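Local coordinates for protein particle-associated glycoside hydrolase (PDB 6C72) that probably depolymerises the capsular polysaccharide of Acinetobacter baumannii as the trimeric tailspike of phage Fri1, opening the way for virus entry, at residues Phe220-Ile225 / Glu242-Arg247; Phe229-Val234 / His257-Cys262; Cys262-Ala267 / Lys283-Gln288. All coordinates share one frame; numbering follows the deposited sequence.

Interaction 1. Residues Phe220-Ile225 / Glu242-Arg247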
loop_
_atom_site.group_PDB
_atom_site.type_symbol
_atom_site.label_atom_id
_atom_site.label_comp_id
_atom_site.label_asym_id
_atom_site.label_seq_id
_atom_site.Cartn_x
_atom_site.Cartn_y
_atom_site.Cartn_z
ATOM N N PHE A 220 32.875 2.947 -0.497
ATOM C CA PHE A 220 31.538 2.411 -0.678
ATOM C C PHE A 220 31.588 0.914 -0.924
ATOM O O PHE A 220 32.511 0.404 -1.575
ATOM C CB PHE A 220 30.825 3.057 -1.870
ATOM C CG PHE A 220 30.728 4.558 -1.797
ATOM C CD1 PHE A 220 29.949 5.173 -0.816
ATOM C CD2 PHE A 220 31.402 5.355 -2.726
ATOM C CE1 PHE A 220 29.851 6.562 -0.756
ATOM C CE2 PHE A 220 31.303 6.736 -2.679
ATOM C CZ PHE A 220 30.520 7.347 -1.692
ATOM N N GLY A 221 30.574 0.217 -0.415
ATOM C CA GLY A 221 30.312 -1.133 -0.866
ATOM C C GLY A 221 29.672 -1.114 -2.240
ATOM O O GLY A 221 30.333 -1.370 -3.248
ATOM N N ILE A 222 28.384 -0.788 -2.291
ATOM C CA ILE A 222 27.645 -0.645 -3.540
ATOM C C ILE A 222 27.393 0.835 -3.755
ATOM O O ILE A 222 26.789 1.497 -2.901
ATOM C CB ILE A 222 26.317 -1.421 -3.527
ATOM C CG1 ILE A 222 26.530 -2.871 -3.088
ATOM C CG2 ILE A 222 25.654 -1.358 -4.909
ATOM C CD1 ILE A 222 25.245 -3.625 -2.835
ATOM N N LYS A 223 27.895 1.360 -4.868
ATOM C CA LYS A 223 27.606 2.712 -5.330
ATOM C C LYS A 223 26.777 2.594 -6.600
ATOM O O LYS A 223 27.244 2.032 -7.596
ATOM C CB LYS A 223 28.892 3.507 -5.589
ATOM C CG LYS A 223 28.643 4.882 -6.161
ATOM C CD LYS A 223 29.911 5.723 -6.373
ATOM C CE LYS A 223 29.497 7.076 -6.978
ATOM N NZ LYS A 223 30.615 8.003 -7.356
ATOM N N ILE A 224 25.550 3.104 -6.561
ATOM C CA ILE A 224 24.594 2.928 -7.649
ATOM C C ILE A 224 24.386 4.258 -8.358
ATOM O O ILE A 224 23.929 5.232 -7.748
ATOM C CB ILE A 224 23.263 2.361 -7.142
ATOM C CG1 ILE A 224 23.482 0.986 -6.500
ATOM C CG2 ILE A 224 22.282 2.252 -8.287
ATOM C CD1 ILE A 224 22.189 0.400 -5.878
ATOM N N ILE A 225 24.746 4.298 -9.638
ATOM C CA ILE A 225 24.350 5.380 -10.533
ATOM C C ILE A 225 23.334 4.910 -11.561
ATOM O O ILE A 225 22.543 5.733 -12.046
ATOM C CB ILE A 225 25.573 5.998 -11.250
ATOM C CG1 ILE A 225 26.753 6.149 -10.296
ATOM C CG2 ILE A 225 25.241 7.354 -11.894
ATOM C CD1 ILE A 225 28.001 6.648 -11.006
ATOM N N GLU A 242 29.842 4.545 3.182
ATOM C CA GLU A 242 28.580 3.824 3.280
ATOM C C GLU A 242 28.720 2.424 2.697
ATOM O O GLU A 242 29.455 2.201 1.732
ATOM C CB GLU A 242 27.439 4.552 2.548
ATOM C CG GLU A 242 26.867 5.744 3.294
ATOM C CD GLU A 242 27.613 7.029 2.981
ATOM O OE1 GLU A 242 28.215 7.124 1.884
ATOM O OE2 GLU A 242 27.596 7.943 3.832
ATOM N N GLY A 243 27.973 1.487 3.274
ATOM C CA GLY A 243 27.847 0.191 2.636
ATOM C C GLY A 243 27.097 0.266 1.318
ATOM O O GLY A 243 27.424 -0.448 0.367
ATOM N N LEU A 244 26.095 1.141 1.240
ATOM C CA LEU A 244 25.287 1.358 0.047
ATOM C C LEU A 244 25.139 2.857 -0.170
ATOM O O LEU A 244 24.857 3.596 0.779
ATOM C CB LEU A 244 23.907 0.703 0.196
ATOM C CG LEU A 244 22.821 1.057 -0.827
ATOM C CD1 LEU A 244 23.151 0.568 -2.230
ATOM C CD2 LEU A 244 21.449 0.556 -0.366
ATOM N N TYR A 245 25.339 3.302 -1.408
ATOM C CA TYR A 245 25.292 4.715 -1.767
ATOM C C TYR A 245 24.665 4.829 -3.149
ATOM O O TYR A 245 25.167 4.238 -4.111
ATOM C CB TYR A 245 26.694 5.318 -1.741
ATOM C CG TYR A 245 26.794 6.799 -2.045
ATOM C CD1 TYR A 245 26.736 7.738 -1.029
ATOM C CD2 TYR A 245 26.994 7.251 -3.345
ATOM C CE1 TYR A 245 26.851 9.088 -1.287
ATOM C CE2 TYR A 245 27.111 8.606 -3.623
ATOM C CZ TYR A 245 27.037 9.521 -2.585
ATOM O OH TYR A 245 27.159 10.871 -2.850
ATOM N N ILE A 246 23.559 5.558 -3.255
ATOM C CA ILE A 246 22.808 5.625 -4.501
ATOM C C ILE A 246 22.749 7.075 -4.958
ATOM O O ILE A 246 22.078 7.911 -4.333
ATOM C CB ILE A 246 21.406 5.044 -4.343
ATOM C CG1 ILE A 246 21.493 3.647 -3.684
ATOM C CG2 ILE A 246 20.715 5.034 -5.692
ATOM C CD1 ILE A 246 20.185 2.888 -3.653
ATOM N N ARG A 247 23.395 7.366 -6.082
ATOM C CA ARG A 247 23.376 8.723 -6.616
ATOM C C ARG A 247 23.429 8.644 -8.134
ATOM O O ARG A 247 24.476 8.324 -8.699
ATOM C CB ARG A 247 24.547 9.532 -6.064
ATOM C CG ARG A 247 24.493 10.979 -6.461
ATOM C CD ARG A 247 25.716 11.766 -6.078
ATOM N NE ARG A 247 25.432 13.166 -6.305
ATOM C CZ ARG A 247 26.346 14.122 -6.425
ATOM N NH1 ARG A 247 27.637 13.819 -6.345
ATOM N NH2 ARG A 247 25.961 15.382 -6.637
#
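Phe220-Ile225 and Glu242-Arg247 are neighbouring strands on successive rungs of a parallel beta-helix, the fold usual for phage tailspikes, and they run side by side with strand axes 10° apart. On the outward side the Phe220 ring leans obliquely over the Tyr245 ring. From Phe220 CB, which lies near Glu242 O, the chain leads to CG and CD1, and CD1 rests on Tyr245 CB at 3.4 Å. CE1 is approached by two residues: Tyr245 CG lies 3.3 Å from it, while Glu242 OE1 meets the same CE1 in the ring plane at 3.2 Å. CZ ends up over the middle of the tyrosine ring, the two planes inclined at 31°. Tyr245 reaches this place because its CG stands anti to the backbone N (chi1 -178°), and Lys223 CG flanks the same ring. The Glu242 carboxylate lies nearly coplanar with the Phe220 ring; its OE2 is held by Arg269 and Asn270. Beyond Tyr245, Lys223 NZ bonds Asn164 of the second subunit, and Arg247 pairs with Asp310.

The inward side chains of these two strands are aliphatic: Ile222 pairs with Leu244 and Ile224 with Ile246, and Phe259 packs against Ile224 and Leu244. Between the two sides the backbones are joined, with Tyr245 giving its N-H to Ile222 O and receiving Ile224 N on its own carbonyl. Both chains turn a corner at glycine, Gly221 beside Gly243. The Ile224 CD1 methyl sits 3.8 Å from Leu244 CD1 and 3.9 Å from Ile246 CD1.

Interaction 2. Residues Phe229-Val234 / His257-Cys262. With ZN (zinc ion), chain M.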
loop_
_atom_site.group_PDB
_atom_site.type_symbol
_atom_site.label_atom_id
_atom_site.label_comp_id
_atom_site.label_asym_id
_atom_site.label_seq_id
_atom_site.Cartn_x
_atom_site.Cartn_y
_atom_site.Cartn_z
ATOM N N PHE A 229 18.529 -1.775 -10.127
ATOM C CA PHE A 229 19.450 -2.645 -9.419
ATOM C C PHE A 229 18.679 -3.482 -8.398
ATOM O O PHE A 229 17.635 -3.055 -7.885
ATOM C CB PHE A 229 20.516 -1.813 -8.714
ATOM C CG PHE A 229 21.622 -2.622 -8.115
ATOM C CD1 PHE A 229 22.711 -3.017 -8.885
ATOM C CD2 PHE A 229 21.557 -3.011 -6.778
ATOM C CE1 PHE A 229 23.740 -3.768 -8.321
ATOM C CE2 PHE A 229 22.565 -3.761 -6.207
ATOM C CZ PHE A 229 23.668 -4.140 -6.976
ATOM N N THR A 230 19.184 -4.687 -8.128
ATOM C CA THR A 230 18.543 -5.612 -7.194
ATOM C C THR A 230 19.584 -6.303 -6.319
ATOM O O THR A 230 20.571 -6.839 -6.834
ATOM C CB THR A 230 17.727 -6.663 -7.959
ATOM O OG1 THR A 230 16.744 -6.005 -8.784
ATOM C CG2 THR A 230 17.059 -7.627 -6.999
ATOM N N ALA A 231 19.349 -6.331 -5.003
ATOM C CA ALA A 231 20.240 -7.021 -4.076
ATOM C C ALA A 231 19.429 -7.857 -3.098
ATOM O O ALA A 231 18.406 -7.396 -2.571
ATOM C CB ALA A 231 21.133 -6.043 -3.302
ATOM N N LYS A 232 19.885 -9.093 -2.874
ATOM C CA LYS A 232 19.251 -10.020 -1.942
ATOM C C LYS A 232 20.313 -10.763 -1.143
ATOM O O LYS A 232 21.317 -11.213 -1.703
ATOM C CB LYS A 232 18.367 -11.030 -2.677
ATOM C CG LYS A 232 17.165 -10.396 -3.315
ATOM C CD LYS A 232 16.454 -11.337 -4.263
ATOM C CE LYS A 232 15.212 -10.664 -4.863
ATOM N NZ LYS A 232 14.148 -11.669 -5.193
ATOM N N TRP A 233 20.082 -10.892 0.167
ATOM C CA TRP A 233 20.994 -11.608 1.067
ATOM C C TRP A 233 22.426 -11.074 0.933
ATOM O O TRP A 233 23.375 -11.812 0.654
ATOM C CB TRP A 233 20.938 -13.110 0.817
ATOM C CG TRP A 233 19.597 -13.680 1.057
ATOM C CD1 TRP A 233 18.693 -14.074 0.111
ATOM C CD2 TRP A 233 18.991 -13.948 2.329
ATOM N NE1 TRP A 233 17.557 -14.565 0.712
ATOM C CE2 TRP A 233 17.711 -14.498 2.072
ATOM C CE3 TRP A 233 19.397 -13.768 3.655
ATOM C CZ2 TRP A 233 16.838 -14.872 3.095
ATOM C CZ3 TRP A 233 18.529 -14.140 4.671
ATOM C CH2 TRP A 233 17.265 -14.689 4.384
ATOM N N VAL A 234 22.567 -9.761 1.102
ATOM C CA VAL A 234 23.859 -9.091 1.079
ATOM C C VAL A 234 24.038 -8.332 2.384
ATOM O O VAL A 234 23.158 -7.566 2.789
ATOM C CB VAL A 234 23.987 -8.137 -0.125
ATOM C CG1 VAL A 234 25.144 -7.184 0.094
ATOM C CG2 VAL A 234 24.204 -8.939 -1.393
ATOM N N HIS A 257 14.971 0.477 -7.566
ATOM C CA HIS A 257 15.960 -0.320 -6.862
ATOM C C HIS A 257 15.297 -1.099 -5.739
ATOM O O HIS A 257 14.501 -0.551 -4.973
ATOM C CB HIS A 257 17.080 0.559 -6.316
ATOM C CG HIS A 257 17.762 1.370 -7.370
ATOM N ND1 HIS A 257 18.226 0.816 -8.543
ATOM C CD2 HIS A 257 18.090 2.683 -7.417
ATOM C CE1 HIS A 257 18.804 1.754 -9.273
ATOM N NE2 HIS A 257 18.736 2.895 -8.611
ATOM N N TYR A 258 15.669 -2.361 -5.609
ATOM C CA TYR A 258 15.009 -3.261 -4.685
ATOM C C TYR A 258 16.044 -3.996 -3.847
ATOM O O TYR A 258 17.003 -4.552 -4.387
ATOM C CB TYR A 258 14.131 -4.245 -5.450
ATOM C CG TYR A 258 13.331 -5.119 -4.541
ATOM C CD1 TYR A 258 12.181 -4.651 -3.936
ATOM C CD2 TYR A 258 13.744 -6.415 -4.265
ATOM C CE1 TYR A 258 11.447 -5.458 -3.089
ATOM C CE2 TYR A 258 13.022 -7.223 -3.430
ATOM C CZ TYR A 258 11.880 -6.736 -2.835
ATOM O OH TYR A 258 11.164 -7.546 -1.990
ATOM N N PHE A 259 15.837 -4.002 -2.535
ATOM C CA PHE A 259 16.721 -4.665 -1.586
ATOM C C PHE A 259 15.883 -5.499 -0.629
ATOM O O PHE A 259 14.906 -5.002 -0.059
ATOM C CB PHE A 259 17.561 -3.650 -0.799
ATOM C CG PHE A 259 18.329 -2.701 -1.675
ATOM C CD1 PHE A 259 17.726 -1.540 -2.165
ATOM C CD2 PHE A 259 19.645 -2.971 -2.018
ATOM C CE1 PHE A 259 18.423 -0.659 -2.979
ATOM C CE2 PHE A 259 20.361 -2.093 -2.836
ATOM C CZ PHE A 259 19.741 -0.923 -3.324
ATOM N N GLU A 260 16.260 -6.765 -0.465
ATOM C CA GLU A 260 15.560 -7.646 0.458
ATOM C C GLU A 260 16.560 -8.505 1.213
ATOM O O GLU A 260 17.536 -8.973 0.631
ATOM C CB GLU A 260 14.560 -8.546 -0.262
ATOM C CG GLU A 260 13.662 -9.296 0.696
ATOM C CD GLU A 260 12.635 -10.128 -0.024
ATOM O OE1 GLU A 260 12.445 -9.894 -1.242
ATOM O OE2 GLU A 260 12.031 -11.016 0.616
ATOM N N ASN A 261 16.317 -8.708 2.504
ATOM C CA ASN A 261 17.153 -9.592 3.318
ATOM C C ASN A 261 18.605 -9.128 3.326
ATOM O O ASN A 261 19.526 -9.939 3.271
ATOM C CB ASN A 261 17.052 -11.042 2.840
ATOM C CG ASN A 261 15.641 -11.591 2.951
ATOM O OD1 ASN A 261 15.040 -11.563 4.022
ATOM N ND2 ASN A 261 15.100 -12.074 1.835
ATOM N N CYS A 262 18.813 -7.817 3.333
ATOM C CA CYS A 262 20.149 -7.240 3.349
ATOM C C CYS A 262 20.424 -6.614 4.707
ATOM O O CYS A 262 19.516 -6.124 5.375
ATOM C CB CYS A 262 20.317 -6.185 2.241
ATOM S SG CYS A 262 20.286 -6.869 0.550
HETATM ZN ZN ZN M . 9.987 -11.652 -0.428
HETATM O O HOH W 1 12.707 -11.929 -3.159
HETATM O O HOH W 2 8.820 -11.933 1.369
#
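The backbones of Phe229-Val234 and His257-Cys262 run parallel with strand axes 4.9 Å apart, joined by alternating bonds such as Ala231 N to Tyr258 O and Glu260 N to Ala231 O. At the start of the ladder a side chain takes over as acceptor: His257 ND1 receives Phe229 N at 3.1 Å, in the imidazole plane, consistent with ND1 being the unprotonated ring nitrogen. Inside, Ala231 CB packs 3.6 Å from Phe259 CD2, with Cys262 SG also against this methyl.

At the other end Trp233 lies over Asn261. Asn261 CB sits 3.5 Å from the centroid of the six-membered ring, and the amide is stacked at 13° to the indole; its OD1 is bonded to Asn284 and to Ser228 of the third subunit. On the outer face Glu260, its CG anti to the backbone N (chi1 -170°) and its chain extended beyond, accepts Tyr258 OH, which meets OE1 from above the carboxylate plane, and a water links the same OE1 to Lys232 NZ. Its OE2 binds a zinc ion at 2.4 Å and accepts a hydrogen bond from Asn256 of the third subunit. Stacked parallel strands with a ring-filled core and a zinc site beside that subunit are consistent with a tailspike beta-helix.

Interaction 3. Residues Cys262-Ala267 / Lys283-Gln288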
loop_
_atom_site.group_PDB
_atom_site.type_symbol
_atom_site.label_atom_id
_atom_site.label_comp_id
_atom_site.label_asym_id
_atom_site.label_seq_id
_atom_site.Cartn_x
_atom_site.Cartn_y
_atom_site.Cartn_z
ATOM N N CYS A 262 18.813 -7.817 3.333
ATOM C CA CYS A 262 20.149 -7.240 3.349
ATOM C C CYS A 262 20.424 -6.614 4.707
ATOM O O CYS A 262 19.516 -6.124 5.375
ATOM C CB CYS A 262 20.317 -6.185 2.241
ATOM S SG CYS A 262 20.286 -6.869 0.550
ATOM N N ASN A 263 21.681 -6.624 5.118
ATOM C CA ASN A 263 22.078 -6.049 6.397
ATOM C C ASN A 263 23.182 -5.044 6.146
ATOM O O ASN A 263 24.325 -5.421 5.859
ATOM C CB ASN A 263 22.534 -7.124 7.377
ATOM C CG ASN A 263 21.441 -8.119 7.671
ATOM O OD1 ASN A 263 20.442 -7.768 8.283
ATOM N ND2 ASN A 263 21.623 -9.367 7.248
ATOM N N PHE A 264 22.843 -3.769 6.247
ATOM C CA PHE A 264 23.822 -2.704 6.065
ATOM C C PHE A 264 24.353 -2.346 7.450
ATOM O O PHE A 264 23.691 -1.662 8.235
ATOM C CB PHE A 264 23.181 -1.540 5.319
ATOM C CG PHE A 264 22.511 -1.969 4.031
ATOM C CD1 PHE A 264 23.260 -2.215 2.896
ATOM C CD2 PHE A 264 21.146 -2.175 3.969
ATOM C CE1 PHE A 264 22.663 -2.623 1.716
ATOM C CE2 PHE A 264 20.542 -2.584 2.784
ATOM C CZ PHE A 264 21.305 -2.796 1.656
ATOM N N LEU A 265 25.548 -2.848 7.766
ATOM C CA LEU A 265 26.053 -2.767 9.129
ATOM C C LEU A 265 27.005 -1.591 9.271
ATOM O O LEU A 265 26.843 -0.579 8.579
ATOM C CB LEU A 265 26.737 -4.075 9.530
ATOM C CG LEU A 265 25.921 -5.347 9.296
ATOM C CD1 LEU A 265 26.732 -6.598 9.692
ATOM C CD2 LEU A 265 24.597 -5.315 10.046
ATOM N N ASP A 266 28.011 -1.733 10.134
ATOM C CA ASP A 266 28.814 -0.594 10.543
ATOM C C ASP A 266 29.506 0.047 9.349
ATOM O O ASP A 266 30.032 -0.637 8.465
ATOM C CB ASP A 266 29.860 -1.015 11.574
ATOM C CG ASP A 266 30.802 -2.085 11.040
ATOM O OD1 ASP A 266 30.342 -3.226 10.815
ATOM O OD2 ASP A 266 31.999 -1.783 10.806
ATOM N N ALA A 267 29.475 1.375 9.330
ATOM C CA ALA A 267 30.202 2.182 8.368
ATOM C C ALA A 267 30.569 3.484 9.062
ATOM O O ALA A 267 29.876 3.920 9.985
ATOM C CB ALA A 267 29.378 2.435 7.101
ATOM N N LYS A 283 12.984 -4.193 1.950
ATOM C CA LYS A 283 12.100 -5.133 2.627
ATOM C C LYS A 283 12.934 -6.096 3.459
ATOM O O LYS A 283 13.840 -6.743 2.930
ATOM C CB LYS A 283 11.248 -5.909 1.627
ATOM C CG LYS A 283 10.199 -6.793 2.284
ATOM C CD LYS A 283 9.802 -7.916 1.343
ATOM C CE LYS A 283 8.726 -7.468 0.368
ATOM N NZ LYS A 283 7.354 -7.610 0.985
ATOM N N ASN A 284 12.625 -6.186 4.756
ATOM C CA ASN A 284 13.325 -7.088 5.679
ATOM C C ASN A 284 14.835 -6.867 5.619
ATOM O O ASN A 284 15.625 -7.814 5.534
ATOM C CB ASN A 284 12.966 -8.554 5.414
ATOM C CG ASN A 284 13.373 -9.479 6.567
ATOM O OD1 ASN A 284 13.325 -9.096 7.744
ATOM N ND2 ASN A 284 13.784 -10.707 6.228
ATOM N N CYS A 285 15.236 -5.601 5.590
ATOM C CA CYS A 285 16.637 -5.220 5.655
ATOM C C CYS A 285 16.903 -4.577 7.006
ATOM O O CYS A 285 15.984 -4.104 7.659
ATOM C CB CYS A 285 16.996 -4.247 4.525
ATOM S SG CYS A 285 16.742 -4.944 2.875
ATOM N N THR A 286 18.161 -4.549 7.429
ATOM C CA THR A 286 18.511 -3.873 8.670
ATOM C C THR A 286 19.587 -2.832 8.406
ATOM O O THR A 286 20.310 -2.900 7.410
ATOM C CB THR A 286 18.996 -4.846 9.765
ATOM O OG1 THR A 286 20.326 -5.296 9.477
ATOM C CG2 THR A 286 18.064 -6.052 9.904
ATOM N N PHE A 287 19.642 -1.831 9.279
ATOM C CA PHE A 287 20.654 -0.780 9.239
ATOM C C PHE A 287 21.183 -0.629 10.660
ATOM O O PHE A 287 20.444 -0.194 11.550
ATOM C CB PHE A 287 20.076 0.540 8.712
ATOM C CG PHE A 287 19.348 0.412 7.386
ATOM C CD1 PHE A 287 18.011 0.029 7.338
ATOM C CD2 PHE A 287 20.009 0.675 6.189
ATOM C CE1 PHE A 287 17.341 -0.091 6.135
ATOM C CE2 PHE A 287 19.351 0.566 4.972
ATOM C CZ PHE A 287 18.008 0.182 4.943
ATOM N N GLN A 288 22.431 -1.031 10.899
ATOM C CA GLN A 288 22.912 -1.198 12.270
ATOM C C GLN A 288 24.287 -0.572 12.437
ATOM O O GLN A 288 25.213 -0.908 11.696
ATOM C CB GLN A 288 22.956 -2.680 12.666
ATOM C CG GLN A 288 21.825 -3.492 12.069
ATOM C CD GLN A 288 21.567 -4.792 12.797
ATOM O OE1 GLN A 288 21.490 -4.821 14.031
ATOM N NE2 GLN A 288 21.415 -5.877 12.041
HETATM O O HOH W 3 17.838 -8.729 7.192
#
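Asn263 and Thr286 meet through their polar ends: Thr286 OG1 donates to Asn263 OD1 at 2.7 Å, in the carbonyl plane and on a lone pair. The Thr286 hydroxyl lies between the backbone N and the carbonyl carbon (chi1 75°), which turns it toward the asparagine. Gln288 NE2 donates to this same oxygen from two residues on, so OG1 both gives and receives. Leu265 CD2 lies alongside the Gln288 chain, 3.8 Å from its NE2.

On the buried side Phe264 and Phe287 extend together into the core. CD2 of Phe264 comes 3.4 Å from Phe287 CE2, yet the rings are slid apart, their planes at 21° and their centroids 5.3 Å from each other. Nearby, Cys285 SG accepts the backbone N-H of Cys262 in an N-H...S hydrogen bond of 3.6 Å, and the same sulfur packs on Cys262 CB; the two cysteines are not joined as a disulfide. Three backbone bonds keep the two strands in register: Thr286 N to Cys262 O, Phe264 N to Thr286 O and Gln288 N to Phe264 O.

Farther out, a water donates to both Asn263 OD1 and Asn284 O, while Asn263 ND2 is held by Asp235, so both ends of that amide are fixed. Phe287 is set by the edge-to-face rings of Phe282 and Phe300 and by Phe322, and Phe259 packs on Phe264. The inner stack, Phe264 to Phe287 to Phe322, is an aromatic ladder of like residues on successive coils, as in parallel beta-helices.

In the fold
All three contacts join successive turns of one beta-helix. Interactions 1 and 2 interleave along the chain and line the same interior, their centres about 13 Å apart: Ile224 CD1 touches Phe229 CD2 at 3.6 Å, and Leu244 CD2 meets Phe259 CZ at 3.7 Å. Interaction 3 continues from interaction 2 through the shared Cys262, with centres about 10 Å apart. From interaction 1, Leu244 CB packs on Phe264 CE1. The zinc ion at Glu260 belongs to interaction 2, and the Asn284 side chain of interaction 3 lies about 7 Å from the same ion. Interactions 2 and 3 face the third subunit, interaction 1 the second.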